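Local atomic coordinates of alanine racemase (Actinobacillus succinogenes, PDB entry 3C3K), a protein that has the two-domain fold of the periplasmic binding protein-like family, resembles the ligand-binding part of LacI-type regulators and probably binds a small ligand. Residues Gly85-Ala93 with Ala246-Ile254. Sequence-based numbering, arbitrary orientation.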
loop_
_atom_site.group_PDB
_atom_site.type_symbol
_atom_site.label_atom_id
_atom_site.label_comp_id
_atom_site.label_asym_id
_atom_site.label_seq_id
_atom_site.Cartn_x
_atom_site.Cartn_y
_atom_site.Cartn_z
ATOM N N GLY B 85 -19.254 3.764 -23.316
ATOM C CA GLY B 85 -19.462 3.780 -24.769
ATOM C C GLY B 85 -18.158 3.469 -25.475
ATOM O O GLY B 85 -17.463 2.505 -25.146
ATOM N N ALA B 86 -17.800 4.330 -26.418
ATOM C CA ALA B 86 -16.598 4.200 -27.210
ATOM C C ALA B 86 -15.372 4.858 -26.560
ATOM O O ALA B 86 -14.270 4.832 -27.154
ATOM C CB ALA B 86 -16.838 4.843 -28.539
ATOM N N PHE B 87 -15.528 5.481 -25.382
ATOM C CA PHE B 87 -14.360 6.090 -24.733
ATOM C C PHE B 87 -13.252 5.058 -24.538
ATOM O O PHE B 87 -13.539 3.875 -24.328
ATOM C CB PHE B 87 -14.726 6.790 -23.411
ATOM C CG PHE B 87 -15.488 8.104 -23.576
ATOM C CD1 PHE B 87 -14.806 9.283 -23.895
ATOM C CD2 PHE B 87 -16.882 8.167 -23.365
ATOM C CE1 PHE B 87 -15.481 10.520 -24.015
ATOM C CE2 PHE B 87 -17.575 9.379 -23.451
ATOM C CZ PHE B 87 -16.878 10.569 -23.792
ATOM N N PRO B 88 -11.965 5.476 -24.652
ATOM C CA PRO B 88 -10.889 4.509 -24.366
ATOM C C PRO B 88 -11.068 3.812 -22.996
ATOM O O PRO B 88 -11.332 4.487 -22.004
ATOM C CB PRO B 88 -9.645 5.360 -24.335
ATOM C CG PRO B 88 -9.977 6.506 -25.296
ATOM C CD PRO B 88 -11.429 6.820 -24.958
ATOM N N TRP B 89 -10.970 2.473 -22.974
ATOM C CA TRP B 89 -11.316 1.665 -21.789
ATOM C C TRP B 89 -10.457 0.412 -21.826
ATOM O O TRP B 89 -10.340 -0.251 -22.872
ATOM C CB TRP B 89 -12.813 1.309 -21.882
ATOM C CG TRP B 89 -13.496 0.700 -20.716
ATOM C CD1 TRP B 89 -13.033 0.561 -19.457
ATOM C CD2 TRP B 89 -14.866 0.245 -20.695
ATOM N NE1 TRP B 89 -14.003 0.019 -18.647
ATOM C CE2 TRP B 89 -15.138 -0.197 -19.394
ATOM C CE3 TRP B 89 -15.870 0.152 -21.673
ATOM C CZ2 TRP B 89 -16.402 -0.728 -19.013
ATOM C CZ3 TRP B 89 -17.157 -0.394 -21.300
ATOM C CH2 TRP B 89 -17.406 -0.798 -19.978
ATOM N N VAL B 90 -9.855 0.070 -20.684
ATOM C CA VAL B 90 -9.011 -1.114 -20.569
ATOM C C VAL B 90 -9.255 -1.709 -19.220
ATOM O O VAL B 90 -9.352 -0.980 -18.258
ATOM C CB VAL B 90 -7.507 -0.808 -20.662
ATOM C CG1 VAL B 90 -6.695 -2.040 -20.406
ATOM C CG2 VAL B 90 -7.108 -0.260 -22.048
ATOM N N GLN B 91 -9.318 -3.035 -19.151
ATOM C CA GLN B 91 -9.496 -3.727 -17.901
ATOM C C GLN B 91 -8.199 -4.400 -17.503
ATOM O O GLN B 91 -7.533 -5.033 -18.333
ATOM C CB GLN B 91 -10.651 -4.730 -17.982
ATOM C CG GLN B 91 -10.541 -5.864 -16.877
ATOM C CD GLN B 91 -11.425 -5.490 -15.690
ATOM O OE1 GLN B 91 -12.553 -5.055 -15.891
ATOM N NE2 GLN B 91 -10.919 -5.646 -14.468
ATOM N N CYS B 92 -7.799 -4.227 -16.257
ATOM C CA CYS B 92 -6.611 -4.906 -15.697
ATOM C C CYS B 92 -6.983 -6.025 -14.761
ATOM O O CYS B 92 -7.886 -5.883 -13.936
ATOM C CB CYS B 92 -5.788 -3.952 -14.835
ATOM S SG CYS B 92 -4.882 -2.696 -15.680
ATOM N N ALA B 93 -6.228 -7.123 -14.833
ATOM C CA ALA B 93 -6.255 -8.163 -13.820
ATOM C C ALA B 93 -7.508 -8.986 -13.786
ATOM O O ALA B 93 -7.615 -9.824 -12.955
ATOM C CB ALA B 93 -5.978 -7.601 -12.418
ATOM N N ALA B 246 -1.412 -1.758 -19.867
ATOM C CA ALA B 246 -2.770 -1.233 -19.846
ATOM C C ALA B 246 -2.777 0.152 -20.491
ATOM O O ALA B 246 -3.534 0.406 -21.403
ATOM C CB ALA B 246 -3.401 -1.268 -18.416
ATOM N N VAL B 247 -1.844 1.008 -20.118
ATOM C CA VAL B 247 -1.712 2.320 -20.765
ATOM C C VAL B 247 -1.467 2.259 -22.235
ATOM O O VAL B 247 -2.118 3.024 -22.989
ATOM C CB VAL B 247 -0.643 3.203 -20.076
ATOM C CG1 VAL B 247 -0.438 4.536 -20.849
ATOM C CG2 VAL B 247 -1.071 3.431 -18.661
ATOM N N SER B 248 -0.550 1.379 -22.646
ATOM C CA SER B 248 -0.298 1.122 -24.044
ATOM C C SER B 248 -1.535 0.769 -24.849
ATOM O O SER B 248 -1.678 1.249 -25.987
ATOM C CB SER B 248 0.743 0.028 -24.240
ATOM O OG SER B 248 1.996 0.681 -24.139
ATOM N N LEU B 249 -2.401 -0.046 -24.246
ATOM C CA LEU B 249 -3.654 -0.418 -24.879
ATOM C C LEU B 249 -4.619 0.762 -24.918
ATOM O O LEU B 249 -5.410 0.922 -25.913
ATOM C CB LEU B 249 -4.275 -1.653 -24.200
ATOM C CG LEU B 249 -3.507 -2.995 -24.196
ATOM C CD1 LEU B 249 -4.300 -4.112 -23.429
ATOM C CD2 LEU B 249 -3.267 -3.405 -25.611
ATOM N N LEU B 250 -4.587 1.578 -23.871
ATOM C CA LEU B 250 -5.448 2.755 -23.791
ATOM C C LEU B 250 -5.011 3.761 -24.833
ATOM O O LEU B 250 -5.832 4.457 -25.404
ATOM C CB LEU B 250 -5.397 3.438 -22.400
ATOM C CG LEU B 250 -6.594 4.343 -22.109
ATOM C CD1 LEU B 250 -7.778 3.451 -21.793
ATOM C CD2 LEU B 250 -6.315 5.256 -20.908
ATOM N N LEU B 251 -3.708 3.877 -25.044
ATOM C CA LEU B 251 -3.185 4.779 -26.088
ATOM C C LEU B 251 -3.521 4.353 -27.527
ATOM O O LEU B 251 -3.736 5.199 -28.395
ATOM C CB LEU B 251 -1.673 5.035 -25.904
ATOM C CG LEU B 251 -1.202 5.779 -24.637
ATOM C CD1 LEU B 251 0.353 5.640 -24.450
ATOM C CD2 LEU B 251 -1.681 7.262 -24.527
ATOM N N GLU B 252 -3.585 3.067 -27.822
ATOM C CA GLU B 252 -4.028 2.683 -29.151
ATOM C C GLU B 252 -5.439 3.157 -29.412
ATOM O O GLU B 252 -5.746 3.543 -30.553
ATOM C CB GLU B 252 -4.098 1.185 -29.312
ATOM C CG GLU B 252 -3.054 0.491 -28.610
ATOM C CD GLU B 252 -2.152 -0.226 -29.532
ATOM O OE1 GLU B 252 -1.972 -1.438 -29.256
ATOM O OE2 GLU B 252 -1.663 0.417 -30.508
ATOM N N GLN B 253 -6.306 3.063 -28.397
ATOM C CA GLN B 253 -7.637 3.556 -28.504
ATOM C C GLN B 253 -7.626 5.055 -28.711
ATOM O O GLN B 253 -8.318 5.548 -29.600
ATOM C CB GLN B 253 -8.490 3.148 -27.306
ATOM C CG GLN B 253 -8.741 1.681 -27.295
ATOM C CD GLN B 253 -9.429 1.180 -26.041
ATOM O OE1 GLN B 253 -10.596 1.446 -25.811
ATOM N NE2 GLN B 253 -8.699 0.416 -25.231
ATOM N N ILE B 254 -6.882 5.788 -27.897
ATOM C CA ILE B 254 -6.878 7.259 -27.996
ATOM C C ILE B 254 -6.308 7.694 -29.354
ATOM O O ILE B 254 -6.839 8.609 -29.999
ATOM C CB ILE B 254 -6.047 7.916 -26.861
ATOM C CG1 ILE B 254 -6.803 7.923 -25.536
ATOM C CG2 ILE B 254 -5.571 9.365 -27.242
ATOM C CD1 ILE B 254 -5.901 7.884 -24.319
#
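The side-chain amide of Q253 joins both backbone polar groups of W89, which point along the sheet, on the edge that Q91 turns to strand 102-105; Q253 reaches up from the helix to meet them. OE1 of Q253 accepts from the N of W89 at 3.0 Å with an N-H...O angle of 158°, while NE2 of Q253 gives a hydrogen to the O of W89, also at 3.0 Å. That oxygen lies almost in the amide plane of Q253, yet NE2 sits well above the W89 carbonyl plane. Glutamine suits this place because one group offers both donor and acceptor; its chain, extended beyond CG, carries the amide to the strand, and a weak bond from NE2 to the O of L249 helps fix its rotation.

Around this polar pair the packing is apolar. V90, branched at CB, spreads two methyls over the helix: CG2 lies 3.8 Å from CB of L249, and CG1 meets CB of A246 at 3.9 Å. Alanine is small enough there to admit SG of C92, 3.4 Å from A246 CB. At the other end the ring of P88 crosses I254 at about a right angle, its CG a tight 3.5 Å from I254 CG1. L250 holds CG anti to its own N (chi1 -160°), bringing CD1 to 3.7 Å from P88 CB.

Farther out, backbone hydrogen bonds of V90 with V68 and T70 hold the strand. Strand and helix run nearly antiparallel, at 164°. In the six-stranded parallel sheet of this periplasmic binding protein-like fold, helix 239-254 packs on one face of strand 89-92 and helix 77-84 on the other, where W89 points. The amide thus supplies partners for the N and O of W89, at the start of an inner strand, within an otherwise apolar interface, which probably helps to set where the helix sits along the strand.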